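Long-range contact in ATP-dependent DNA helicase (Mycobacterium smegmatis, PDB 5V9X), which unwinds RNA:DNA hybrids as an ATP-dependent motor that tracks 3'-to-5' along single-stranded DNA: residues A[100-105]-A[189-194]. Sequence-based numbering, arbitrary orientation.
Sequences VLYVSP and IVDEVH
The ring of Y102 reaches along the sheet from I189 to D191, and it is easiest to follow outward from the backbone. Its CG is anti to the backbone N (chi1 170°), which sends the ring roughly along its own strand and brings its far end nearer to 189-194 than its CB is. Beyond CB and CG, CD2 rests on the I189 methyl CG2 at 3.8 Å. Next along that edge, CE2 lies 3.5 Å from D191 CB, and CZ approaches the same carbon. At the tip, OH donates to D191 OD2 over 2.7 Å. The acceptor sits at the ring edge, in the plane of the ring, while the carboxylate is turned 88° against it; the hydroxyl comes to OD2 from the anti side, somewhat out of the carboxylate plane. The other oxygen, OD1, takes a weak bond from E192 N, and each oxygen of this buried carboxylate thus has a partner, the stronger hold coming from the tyrosine. The other branch of I189 ends in CD1, in loose contact with V100 CG1, and helix 75-88 packs against both residues.

Beneath these side chains the strands run parallel. I189 N donates to L101 O (2.8 Å), V103 N to I189 O (2.8 Å), and D191 N to V103 O (3.1 Å), the alternating ladder of a parallel pair. Past the ladder, P105 lays CD 3.4 Å from D191 O and turns CG to E192 CB, where the chain bends and E192 goes on to the nucleotide analogue and magnesium. Two neighbouring central strands of the parallel RecA-like helicase sheet thus meet here, with D191-H194 forming the DEVH version of the DEAD/DEAH box, the Walker B motif, at the strand's C-terminal end.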
ATOM      1  N   VAL A 100      18.851   4.195  19.485  1.00 46.95           N
ATOM      2  CA  VAL A 100      17.748   3.416  18.936  1.00 43.61           C
ATOM      3  C   VAL A 100      17.153   4.183  17.765  1.00 38.31           C
ATOM      4  O   VAL A 100      16.961   5.400  17.844  1.00 44.62           O
ATOM      5  CB  VAL A 100      16.673   3.123  20.006  1.00 45.37           C
ATOM      6  CG1 VAL A 100      15.487   2.390  19.395  1.00 42.73           C
ATOM      7  CG2 VAL A 100      17.269   2.319  21.152  1.00 43.37           C
ATOM      8  N   LEU A 101      16.869   3.471  16.676  1.00 34.49           N
ATOM      9  CA  LEU A 101      16.266   4.060  15.483  1.00 36.73           C
ATOM     10  C   LEU A 101      14.961   3.331  15.188  1.00 42.29           C
ATOM     11  O   LEU A 101      14.971   2.156  14.807  1.00 47.90           O
ATOM     12  CB  LEU A 101      17.215   3.987  14.289  1.00 38.30           C
ATOM     13  CG  LEU A 101      16.682   4.591  12.984  1.00 39.59           C
ATOM     14  CD1 LEU A 101      16.473   6.090  13.123  1.00 36.69           C
ATOM     15  CD2 LEU A 101      17.608   4.281  11.821  1.00 42.64           C
ATOM     16  N   TYR A 102      13.844   4.027  15.365  1.00 43.03           N
ATOM     17  CA  TYR A 102      12.527   3.508  15.026  1.00 42.51           C
ATOM     18  C   TYR A 102      12.073   4.135  13.715  1.00 46.58           C
ATOM     19  O   TYR A 102      12.109   5.361  13.565  1.00 51.32           O
ATOM     20  CB  TYR A 102      11.525   3.806  16.145  1.00 36.13           C
ATOM     21  CG  TYR A 102      10.079   3.524  15.791  1.00 37.01           C
ATOM     22  CD1 TYR A 102       9.319   4.459  15.100  1.00 38.97           C
ATOM     23  CD2 TYR A 102       9.468   2.335  16.167  1.00 33.81           C
ATOM     24  CE1 TYR A 102       8.004   4.214  14.777  1.00 38.62           C
ATOM     25  CE2 TYR A 102       8.147   2.083  15.851  1.00 33.56           C
ATOM     26  CZ  TYR A 102       7.419   3.027  15.152  1.00 37.14           C
ATOM     27  OH  TYR A 102       6.101   2.795  14.827  1.00 35.88           O
ATOM     28  N   VAL A 103      11.638   3.298  12.773  1.00 43.48           N
ATOM     29  CA  VAL A 103      11.189   3.749  11.460  1.00 42.25           C
ATOM     30  C   VAL A 103       9.723   3.379  11.293  1.00 43.58           C
ATOM     31  O   VAL A 103       9.349   2.210  11.455  1.00 43.90           O
ATOM     32  CB  VAL A 103      12.034   3.140  10.327  1.00 40.39           C
ATOM     33  CG1 VAL A 103      11.528   3.617   8.975  1.00 41.22           C
ATOM     34  CG2 VAL A 103      13.502   3.497  10.505  1.00 36.54           C
ATOM     35  N   SER A 104       8.897   4.374  10.961  1.00 43.39           N
ATOM     36  CA  SER A 104       7.481   4.186  10.698  1.00 39.91           C
ATOM     37  C   SER A 104       7.134   4.653   9.289  1.00 38.96           C
ATOM     38  O   SER A 104       7.594   5.715   8.859  1.00 38.33           O
ATOM     39  CB  SER A 104       6.618   4.958  11.705  1.00 37.45           C
ATOM     40  OG  SER A 104       5.251   4.928  11.326  1.00 36.12           O
ATOM     41  N   PRO A 105       6.325   3.888   8.551  1.00 38.24           N
ATOM     42  CA  PRO A 105       5.905   4.349   7.218  1.00 35.80           C
ATOM     43  C   PRO A 105       4.911   5.496   7.259  1.00 40.35           C
ATOM     44  O   PRO A 105       4.743   6.182   6.242  1.00 47.41           O
ATOM     45  CB  PRO A 105       5.286   3.095   6.588  1.00 35.11           C
ATOM     46  CG  PRO A 105       4.836   2.274   7.756  1.00 39.45           C
ATOM     47  CD  PRO A 105       5.814   2.544   8.869  1.00 39.18           C
ATOM     48  N   ILE A 189      14.333  -0.527  14.743  1.00 46.56           N
ATOM     49  CA  ILE A 189      12.977  -1.059  14.751  1.00 40.66           C
ATOM     50  C   ILE A 189      12.285  -0.615  13.471  1.00 41.73           C
ATOM     51  O   ILE A 189      12.247   0.583  13.162  1.00 44.06           O
ATOM     52  CB  ILE A 189      12.197  -0.587  15.991  1.00 36.02           C
ATOM     53  CG1 ILE A 189      12.976  -0.900  17.270  1.00 33.24           C
ATOM     54  CG2 ILE A 189      10.818  -1.231  16.032  1.00 31.67           C
ATOM     55  CD1 ILE A 189      12.295  -0.415  18.533  1.00 31.91           C
ATOM     56  N   VAL A 190      11.752  -1.572  12.720  1.00 41.61           N
ATOM     57  CA  VAL A 190      10.997  -1.301  11.506  1.00 40.54           C
ATOM     58  C   VAL A 190       9.564  -1.732  11.781  1.00 42.59           C
ATOM     59  O   VAL A 190       9.216  -2.911  11.644  1.00 46.49           O
ATOM     60  CB  VAL A 190      11.581  -2.017  10.284  1.00 40.70           C
ATOM     61  CG1 VAL A 190      10.715  -1.764   9.057  1.00 36.99           C
ATOM     62  CG2 VAL A 190      13.006  -1.552  10.031  1.00 41.68           C
ATOM     63  N   ASP A 191       8.733  -0.775  12.182  1.00 40.27           N
ATOM     64  CA  ASP A 191       7.339  -1.047  12.500  1.00 41.04           C
ATOM     65  C   ASP A 191       6.514  -1.135  11.223  1.00 38.54           C
ATOM     66  O   ASP A 191       6.786  -0.446  10.237  1.00 46.98           O
ATOM     67  CB  ASP A 191       6.782   0.045  13.408  1.00 44.85           C
ATOM     68  CG  ASP A 191       5.647  -0.439  14.281  1.00 49.10           C
ATOM     69  OD1 ASP A 191       5.022  -1.464  13.937  1.00 49.75           O
ATOM     70  OD2 ASP A 191       5.381   0.210  15.314  1.00 49.83           O
ATOM     71  N   GLU A 192       5.494  -1.990  11.256  1.00 40.83           N
ATOM     72  CA  GLU A 192       4.606  -2.213  10.116  1.00 47.01           C
ATOM     73  C   GLU A 192       5.407  -2.570   8.865  1.00 47.76           C
ATOM     74  O   GLU A 192       5.231  -1.989   7.793  1.00 47.01           O
ATOM     75  CB  GLU A 192       3.711  -0.997   9.872  1.00 49.78           C
ATOM     76  CG  GLU A 192       3.021  -0.465  11.120  1.00 51.22           C
ATOM     77  CD  GLU A 192       2.118  -1.489  11.783  1.00 56.02           C
ATOM     78  OE1 GLU A 192       1.660  -2.429  11.094  1.00 58.12           O
ATOM     79  OE2 GLU A 192       1.864  -1.353  13.000  1.00 57.33           O
ATOM     80  N   VAL A 193       6.299  -3.552   9.018  1.00 49.93           N
ATOM     81  CA  VAL A 193       7.239  -3.895   7.957  1.00 48.60           C
ATOM     82  C   VAL A 193       6.534  -4.432   6.715  1.00 48.51           C
ATOM     83  O   VAL A 193       7.088  -4.364   5.611  1.00 52.36           O
ATOM     84  CB  VAL A 193       8.279  -4.895   8.502  1.00 44.67           C
ATOM     85  CG1 VAL A 193       7.609  -6.197   8.908  1.00 44.03           C
ATOM     86  CG2 VAL A 193       9.393  -5.137   7.491  1.00 45.89           C
ATOM     87  N   HIS A 194       5.312  -4.952   6.857  1.00 42.11           N
ATOM     88  CA  HIS A 194       4.580  -5.447   5.698  1.00 40.73           C
ATOM     89  C   HIS A 194       4.198  -4.323   4.743  1.00 45.07           C
ATOM     90  O   HIS A 194       4.019  -4.566   3.546  1.00 57.00           O
ATOM     91  CB  HIS A 194       3.317  -6.172   6.147  1.00 38.62           C
ATOM     92  CG  HIS A 194       2.234  -5.244   6.588  1.00 42.91           C
ATOM     93  ND1 HIS A 194       2.291  -4.550   7.778  1.00 44.68           N
ATOM     94  CD2 HIS A 194       1.082  -4.866   5.986  1.00 44.55           C
ATOM     95  CE1 HIS A 194       1.212  -3.797   7.897  1.00 47.54           C
ATOM     96  NE2 HIS A 194       0.462  -3.971   6.824  1.00 46.60           N
TER